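Side-chain contacts in translation initiation factor eif-2b-like protein (Chaetomium thermophilum, PDB 4ZEO), which is the delta subunit of eIF2B, the heterodecameric GDP-GTP exchange factor complex of eIF2, and probably acts in translation initiation: residues Glu321-Ala326 with Val336-Asn341; Val287-His292 with Ser372-Val377. All blocks are in the same frame, centred on the assembly; numbering follows the deposited sequence.

Contact 1: Glu321-Ala326 with Val336-Asn341; sequences EGKELA and VLYSPN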
ATOM      1  N   GLU A 321       2.412  15.047   8.516  1.00 59.32           N
ATOM      2  CA  GLU A 321       3.356  13.925   8.489  1.00 62.19           C
ATOM      3  C   GLU A 321       4.641  14.215   7.701  1.00 54.35           C
ATOM      4  O   GLU A 321       5.668  13.577   7.922  1.00 51.73           O
ATOM      5  CB  GLU A 321       2.712  12.678   7.909  1.00 70.59           C
ATOM      6  CG  GLU A 321       2.056  11.777   8.903  1.00 83.05           C
ATOM      7  CD  GLU A 321       1.577  10.496   8.242  1.00 92.66           C
ATOM      8  OE1 GLU A 321       0.558  10.525   7.518  1.00 94.84           O
ATOM      9  OE2 GLU A 321       2.257   9.458   8.418  1.00 96.21           O
ATOM     10  N   GLY A 322       4.544  15.082   6.699  1.00 50.03           N
ATOM     11  CA  GLY A 322       5.692  15.465   5.893  1.00 47.44           C
ATOM     12  C   GLY A 322       6.884  16.037   6.649  1.00 49.11           C
ATOM     13  O   GLY A 322       8.026  15.961   6.182  1.00 47.54           O
ATOM     14  N   LYS A 323       6.610  16.667   7.788  1.00 53.14           N
ATOM     15  CA  LYS A 323       7.660  17.206   8.638  1.00 58.35           C
ATOM     16  C   LYS A 323       8.539  16.059   9.171  1.00 57.51           C
ATOM     17  O   LYS A 323       9.762  16.163   9.229  1.00 56.76           O
ATOM     18  CB  LYS A 323       7.049  18.031   9.770  1.00 64.08           C
ATOM     19  CG  LYS A 323       7.913  19.183  10.225  1.00 68.72           C
ATOM     20  CD  LYS A 323       7.420  19.751  11.538  1.00 73.39           C
ATOM     21  CE  LYS A 323       8.267  20.939  12.004  1.00 77.38           C
ATOM     22  NZ  LYS A 323       8.003  22.197  11.241  1.00 79.77           N
ATOM     23  N   GLU A 324       7.904  14.955   9.543  1.00 58.29           N
ATOM     24  CA  GLU A 324       8.636  13.763   9.952  1.00 60.42           C
ATOM     25  C   GLU A 324       9.465  13.185   8.786  1.00 55.61           C
ATOM     26  O   GLU A 324      10.594  12.752   8.975  1.00 56.43           O
ATOM     27  CB  GLU A 324       7.669  12.721  10.507  1.00 64.86           C
ATOM     28  CG  GLU A 324       7.195  13.061  11.907  1.00 72.01           C
ATOM     29  CD  GLU A 324       8.343  13.133  12.887  1.00 78.85           C
ATOM     30  OE1 GLU A 324       8.309  14.010  13.778  1.00 84.99           O
ATOM     31  OE2 GLU A 324       9.294  12.331  12.754  1.00 80.14           O
ATOM     32  N   LEU A 325       8.907  13.164   7.586  1.00 50.36           N
ATOM     33  CA  LEU A 325       9.682  12.735   6.425  1.00 48.06           C
ATOM     34  C   LEU A 325      10.904  13.636   6.203  1.00 48.90           C
ATOM     35  O   LEU A 325      12.010  13.149   5.968  1.00 49.49           O
ATOM     36  CB  LEU A 325       8.813  12.708   5.162  1.00 44.19           C
ATOM     37  CG  LEU A 325       9.595  12.378   3.887  1.00 41.59           C
ATOM     38  CD1 LEU A 325      10.266  11.006   4.011  1.00 39.73           C
ATOM     39  CD2 LEU A 325       8.702  12.447   2.629  1.00 38.18           C
ATOM     40  N   ALA A 326      10.705  14.946   6.304  1.00 50.42           N
ATOM     41  CA  ALA A 326      11.801  15.901   6.137  1.00 52.82           C
ATOM     42  C   ALA A 326      12.879  15.650   7.177  1.00 55.46           C
ATOM     43  O   ALA A 326      14.070  15.798   6.900  1.00 55.27           O
ATOM     44  CB  ALA A 326      11.294  17.353   6.226  1.00 53.27           C
ATOM     45  N   VAL A 336      16.630  19.219   2.401  1.00 61.40           N
ATOM     46  CA  VAL A 336      15.182  19.218   2.248  1.00 59.16           C
ATOM     47  C   VAL A 336      14.570  20.599   2.483  1.00 61.02           C
ATOM     48  O   VAL A 336      14.908  21.297   3.448  1.00 64.42           O
ATOM     49  CB  VAL A 336      14.513  18.216   3.215  1.00 58.87           C
ATOM     50  CG1 VAL A 336      12.992  18.243   3.049  1.00 57.13           C
ATOM     51  CG2 VAL A 336      15.058  16.804   2.998  1.00 57.15           C
ATOM     52  N   LEU A 337      13.675  20.980   1.575  1.00 59.19           N
ATOM     53  CA  LEU A 337      12.853  22.173   1.713  1.00 60.18           C
ATOM     54  C   LEU A 337      11.444  21.757   2.120  1.00 56.27           C
ATOM     55  O   LEU A 337      10.770  21.004   1.419  1.00 55.69           O
ATOM     56  CB  LEU A 337      12.835  22.954   0.410  1.00 63.15           C
ATOM     57  CG  LEU A 337      12.176  24.322   0.361  1.00 67.50           C
ATOM     58  CD1 LEU A 337      12.717  25.219   1.458  1.00 73.16           C
ATOM     59  CD2 LEU A 337      12.421  24.916  -1.017  1.00 67.17           C
ATOM     60  N   TYR A 338      11.007  22.219   3.275  1.00 55.71           N
ATOM     61  CA  TYR A 338       9.731  21.782   3.806  1.00 53.53           C
ATOM     62  C   TYR A 338       8.668  22.872   3.778  1.00 53.96           C
ATOM     63  O   TYR A 338       8.884  23.985   4.245  1.00 55.37           O
ATOM     64  CB  TYR A 338       9.891  21.285   5.248  1.00 52.65           C
ATOM     65  CG  TYR A 338       8.570  20.922   5.856  1.00 51.33           C
ATOM     66  CD1 TYR A 338       7.925  19.757   5.470  1.00 48.76           C
ATOM     67  CD2 TYR A 338       7.946  21.748   6.785  1.00 53.06           C
ATOM     68  CE1 TYR A 338       6.700  19.406   6.002  1.00 49.32           C
ATOM     69  CE2 TYR A 338       6.710  21.406   7.331  1.00 53.74           C
ATOM     70  CZ  TYR A 338       6.099  20.225   6.934  1.00 52.76           C
ATOM     71  OH  TYR A 338       4.885  19.847   7.456  1.00 55.14           O
ATOM     72  N   SER A 339       7.493  22.523   3.284  1.00 52.81           N
ATOM     73  CA  SER A 339       6.373  23.434   3.328  1.00 54.97           C
ATOM     74  C   SER A 339       5.209  22.741   4.022  1.00 57.43           C
ATOM     75  O   SER A 339       4.857  21.615   3.662  1.00 56.75           O
ATOM     76  CB  SER A 339       5.986  23.882   1.923  1.00 54.81           C
ATOM     77  OG  SER A 339       5.190  25.043   1.997  1.00 59.53           O
ATOM     78  N   PRO A 340       4.641  23.384   5.055  1.00 60.58           N
ATOM     79  CA  PRO A 340       3.505  22.833   5.801  1.00 61.15           C
ATOM     80  C   PRO A 340       2.217  22.799   4.987  1.00 60.15           C
ATOM     81  O   PRO A 340       1.258  22.162   5.393  1.00 61.95           O
ATOM     82  CB  PRO A 340       3.364  23.801   6.978  1.00 64.91           C
ATOM     83  CG  PRO A 340       3.913  25.059   6.471  1.00 66.10           C
ATOM     84  CD  PRO A 340       5.096  24.649   5.646  1.00 64.11           C
ATOM     85  N   ASN A 341       2.181  23.531   3.881  1.00 59.46           N
ATOM     86  CA  ASN A 341       0.967  23.653   3.080  1.00 58.73           C
ATOM     87  C   ASN A 341       1.206  23.623   1.581  1.00 56.54           C
ATOM     88  O   ASN A 341       2.330  23.465   1.126  1.00 56.20           O
ATOM     89  CB  ASN A 341       0.234  24.932   3.440  1.00 61.77           C
ATOM     90  CG  ASN A 341       1.153  26.123   3.463  1.00 64.58           C
ATOM     91  OD1 ASN A 341       1.757  26.475   2.449  1.00 63.76           O
ATOM     92  ND2 ASN A 341       1.233  26.784   4.613  1.00 67.49           N
TER
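The aromatic ring of Tyr338 lies against residues Gly322 and Lys323 of helix 321-331 and makes a CH-pi interaction with Lys323. Lys323 CG stands over one face of the ring, 4.1 Å from the ring centroid and 23° off the normal, displaced toward the rim; the two side chains cross at about a right angle. Lys323 CB continues this contact at the phenol end, 3.7 Å from Tyr338 OH. With CG anti to the backbone N (chi1 176°), the tyrosine reaches from the strand to the helix backbone, where Tyr338 CE1 comes to 3.4 Å from Gly322 C.

Purely apolar contacts carry the other end. Ala326 CB meets Val336 CG1 at 3.7 Å and Tyr338 CD1 at 4.2 Å, filling the angle between the two strand side chains.

No hydrogen bond joins the two segments. The phenol hydroxyl instead bonds to Asp315 OD1, and Asp315 OD2 makes a weak bond to Gly322 N, so one carboxylate links the ring to the Gly322 backbone. Without the ring, as with an alanine here, Lys323 CG would probably lose its aromatic surface, a gap would open beside Gly322, and Asp315 would be left without its phenol partner.

The axes of segments 321-326 and 336-338 run nearly antiparallel (163°) and approach to 9.1 Å, as expected for the return leg of the beta-alpha-beta unit 310-314, 321-331, 336-338. The chemistry implies that helix and strand are joined here by van der Waals and CH-pi contacts, with a partly weak polar link through Asp315.

Contact 2: Val287-His292 with Ser372-Val377; sequences VTYGRH and SGTADV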
ATOM      1  N   VAL A 287      10.166  16.463  -5.850  1.00 36.34           N
ATOM      2  CA  VAL A 287       9.044  16.984  -5.093  1.00 36.15           C
ATOM      3  C   VAL A 287       8.161  15.833  -4.611  1.00 35.80           C
ATOM      4  O   VAL A 287       7.919  14.863  -5.333  1.00 34.24           O
ATOM      5  CB  VAL A 287       8.205  17.977  -5.924  1.00 39.91           C
ATOM      6  CG1 VAL A 287       7.064  18.539  -5.067  1.00 37.53           C
ATOM      7  CG2 VAL A 287       9.096  19.116  -6.464  1.00 32.31           C
ATOM      8  N   THR A 288       7.736  15.885  -3.357  1.00 34.57           N
ATOM      9  CA  THR A 288       6.770  14.903  -2.904  1.00 34.15           C
ATOM     10  C   THR A 288       5.819  15.564  -1.916  1.00 36.83           C
ATOM     11  O   THR A 288       6.046  16.716  -1.500  1.00 39.81           O
ATOM     12  CB  THR A 288       7.444  13.653  -2.303  1.00 34.96           C
ATOM     13  OG1 THR A 288       6.479  12.597  -2.250  1.00 35.36           O
ATOM     14  CG2 THR A 288       8.000  13.930  -0.904  1.00 36.22           C
ATOM     15  N   TYR A 289       4.731  14.856  -1.601  1.00 35.08           N
ATOM     16  CA  TYR A 289       3.666  15.376  -0.746  1.00 35.43           C
ATOM     17  C   TYR A 289       3.393  14.456   0.442  1.00 38.63           C
ATOM     18  O   TYR A 289       3.055  13.283   0.272  1.00 39.21           O
ATOM     19  CB  TYR A 289       2.396  15.562  -1.571  1.00 34.08           C
ATOM     20  CG  TYR A 289       1.195  16.080  -0.827  1.00 36.15           C
ATOM     21  CD1 TYR A 289       1.185  17.364  -0.287  1.00 36.17           C
ATOM     22  CD2 TYR A 289       0.066  15.286  -0.657  1.00 35.68           C
ATOM     23  CE1 TYR A 289       0.078  17.851   0.386  1.00 36.93           C
ATOM     24  CE2 TYR A 289      -1.041  15.757   0.017  1.00 36.49           C
ATOM     25  CZ  TYR A 289      -1.035  17.048   0.531  1.00 37.94           C
ATOM     26  OH  TYR A 289      -2.147  17.528   1.198  1.00 38.96           O
ATOM     27  N   GLY A 290       3.523  15.006   1.647  1.00 41.01           N
ATOM     28  CA  GLY A 290       3.305  14.260   2.863  1.00 39.29           C
ATOM     29  C   GLY A 290       4.354  13.187   3.013  1.00 40.13           C
ATOM     30  O   GLY A 290       5.445  13.291   2.452  1.00 39.61           O
ATOM     31  N   ARG A 291       4.020  12.141   3.760  1.00 41.33           N
ATOM     32  CA  ARG A 291       4.938  11.035   3.926  1.00 39.60           C
ATOM     33  C   ARG A 291       4.387   9.719   3.437  1.00 38.84           C
ATOM     34  O   ARG A 291       3.523   9.137   4.075  1.00 39.81           O
ATOM     35  CB  ARG A 291       5.309  10.904   5.385  1.00 42.14           C
ATOM     36  CG  ARG A 291       6.309   9.830   5.665  1.00 41.15           C
ATOM     37  CD  ARG A 291       6.499   9.725   7.151  1.00 42.03           C
ATOM     38  NE  ARG A 291       7.675   8.946   7.478  1.00 42.51           N
ATOM     39  CZ  ARG A 291       8.159   8.825   8.708  1.00 45.74           C
ATOM     40  NH1 ARG A 291       7.571   9.465   9.706  1.00 47.79           N
ATOM     41  NH2 ARG A 291       9.235   8.089   8.931  1.00 46.35           N
ATOM     42  N   HIS A 292       4.916   9.230   2.323  1.00 37.74           N
ATOM     43  CA  HIS A 292       4.532   7.913   1.845  1.00 37.44           C
ATOM     44  C   HIS A 292       5.752   7.004   1.915  1.00 38.47           C
ATOM     45  O   HIS A 292       6.826   7.351   1.413  1.00 39.87           O
ATOM     46  CB  HIS A 292       4.000   7.961   0.410  1.00 36.04           C
ATOM     47  CG  HIS A 292       3.225   6.736   0.016  1.00 39.31           C
ATOM     48  ND1 HIS A 292       3.832   5.561  -0.376  1.00 40.85           N
ATOM     49  CD2 HIS A 292       1.889   6.518  -0.052  1.00 40.65           C
ATOM     50  CE1 HIS A 292       2.898   4.666  -0.661  1.00 42.43           C
ATOM     51  NE2 HIS A 292       1.715   5.220  -0.466  1.00 42.00           N
ATOM     52  N   SER A 372      -5.704  13.531   0.575  1.00 44.03           N
ATOM     53  CA  SER A 372      -6.230  14.736  -0.019  1.00 45.38           C
ATOM     54  C   SER A 372      -5.126  15.801  -0.179  1.00 45.74           C
ATOM     55  O   SER A 372      -4.336  16.042   0.738  1.00 47.49           O
ATOM     56  CB  SER A 372      -7.386  15.222   0.846  1.00 47.51           C
ATOM     57  OG  SER A 372      -7.661  16.575   0.621  1.00 50.68           O
ATOM     58  N   GLY A 373      -5.068  16.421  -1.357  1.00 43.91           N
ATOM     59  CA  GLY A 373      -4.001  17.355  -1.697  1.00 43.46           C
ATOM     60  C   GLY A 373      -2.957  16.775  -2.656  1.00 42.91           C
ATOM     61  O   GLY A 373      -2.204  17.532  -3.270  1.00 44.10           O
ATOM     62  N   THR A 374      -2.945  15.447  -2.835  1.00 40.13           N
ATOM     63  CA  THR A 374      -2.058  14.796  -3.803  1.00 36.38           C
ATOM     64  C   THR A 374      -2.390  15.220  -5.234  1.00 38.24           C
ATOM     65  O   THR A 374      -1.489  15.463  -6.051  1.00 37.24           O
ATOM     66  CB  THR A 374      -2.155  13.254  -3.709  1.00 35.98           C
ATOM     67  OG1 THR A 374      -1.686  12.831  -2.424  1.00 37.90           O
ATOM     68  CG2 THR A 374      -1.327  12.558  -4.808  1.00 30.91           C
ATOM     69  N   ALA A 375      -3.691  15.308  -5.522  1.00 40.04           N
ATOM     70  CA  ALA A 375      -4.184  15.692  -6.838  1.00 39.79           C
ATOM     71  C   ALA A 375      -3.752  17.104  -7.226  1.00 41.07           C
ATOM     72  O   ALA A 375      -3.401  17.347  -8.379  1.00 38.91           O
ATOM     73  CB  ALA A 375      -5.702  15.585  -6.894  1.00 40.15           C
ATOM     74  N   ASP A 376      -3.765  18.026  -6.265  1.00 43.71           N
ATOM     75  CA  ASP A 376      -3.362  19.400  -6.559  1.00 45.62           C
ATOM     76  C   ASP A 376      -1.893  19.435  -6.961  1.00 44.65           C
ATOM     77  O   ASP A 376      -1.522  20.148  -7.896  1.00 47.79           O
ATOM     78  CB  ASP A 376      -3.638  20.314  -5.367  1.00 46.95           C
ATOM     79  CG  ASP A 376      -5.087  20.300  -4.969  1.00 50.70           C
ATOM     80  OD1 ASP A 376      -5.896  21.003  -5.599  1.00 53.36           O
ATOM     81  OD2 ASP A 376      -5.443  19.554  -4.048  1.00 52.40           O
ATOM     82  N   VAL A 377      -1.073  18.650  -6.264  1.00 41.74           N
ATOM     83  CA  VAL A 377       0.351  18.545  -6.570  1.00 41.38           C
ATOM     84  C   VAL A 377       0.588  17.975  -7.979  1.00 41.56           C
ATOM     85  O   VAL A 377       1.332  18.566  -8.768  1.00 44.66           O
ATOM     86  CB  VAL A 377       1.075  17.652  -5.538  1.00 39.63           C
ATOM     87  CG1 VAL A 377       2.565  17.542  -5.856  1.00 37.25           C
ATOM     88  CG2 VAL A 377       0.884  18.213  -4.152  1.00 40.76           C
TER
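Tyr289, the last residue of its strand, places its ring against the start of helix 374-384; its chi1 of 179° extends the ring away from the strand backbone, which lets the hydroxyl reach Ser372 O. The hydroxyl donates to Ser372 O at 2.7 Å; the donor lies in the carbonyl plane, on a lone pair, at a C=O...O angle of 139°. That oxygen also lies at the ring's edge, whereas Gly373 O sits over one face, 3.9 Å above the plane and offset toward the rim. Gly373 CA passes 3.4 Å from Tyr289 OH. At phi 104° a CB on this N-cap residue would be jammed against the carbonyl O of Ser372, which calls for glycine.

Thr374 crosses the ring obliquely, its OG1 3.5 Å from Tyr289 CD2, while that hydroxyl has its hydrogen bond with Pro371 O. Val377 brings CG2 to 4.0 Å from Tyr289 CG near the root of the ring.

Tyr289 thus joins helix 374-384 to a central strand of the parallel sheet, whose 3-2-1-4-5-6 order is consistent with a Rossmann-like fold. Strand 285-289 lies between strands 310-314 and 354-358. Leu357 of the latter touches both Tyr289 and Thr374, and Asp427 of strand 426-429 accepts bonds from Gly373 N and Ala375 N.

Overall arrangement
Both contacts involve the six-stranded parallel sheet, in the order 336-338, 310-314, 285-289, 354-358, 387-391, 436-438. Contact 1 lies at one edge strand, 336-338, contact 2 at the inner strand 285-289, and their centres are about 11 Å apart. In sequence, contact 1 is nested inside the loop that contact 2 closes. They meet through segment 321-326 and the turn following strand 285-289: Leu325 CD2 is 3.4 Å from Gly290 O, and Glu324 CB is 3.4 Å from Arg291 NH1, both packing contacts. Segment 321-326 therefore bears on strand 336-338 in contact 1 and on the segment 287-292 of contact 2.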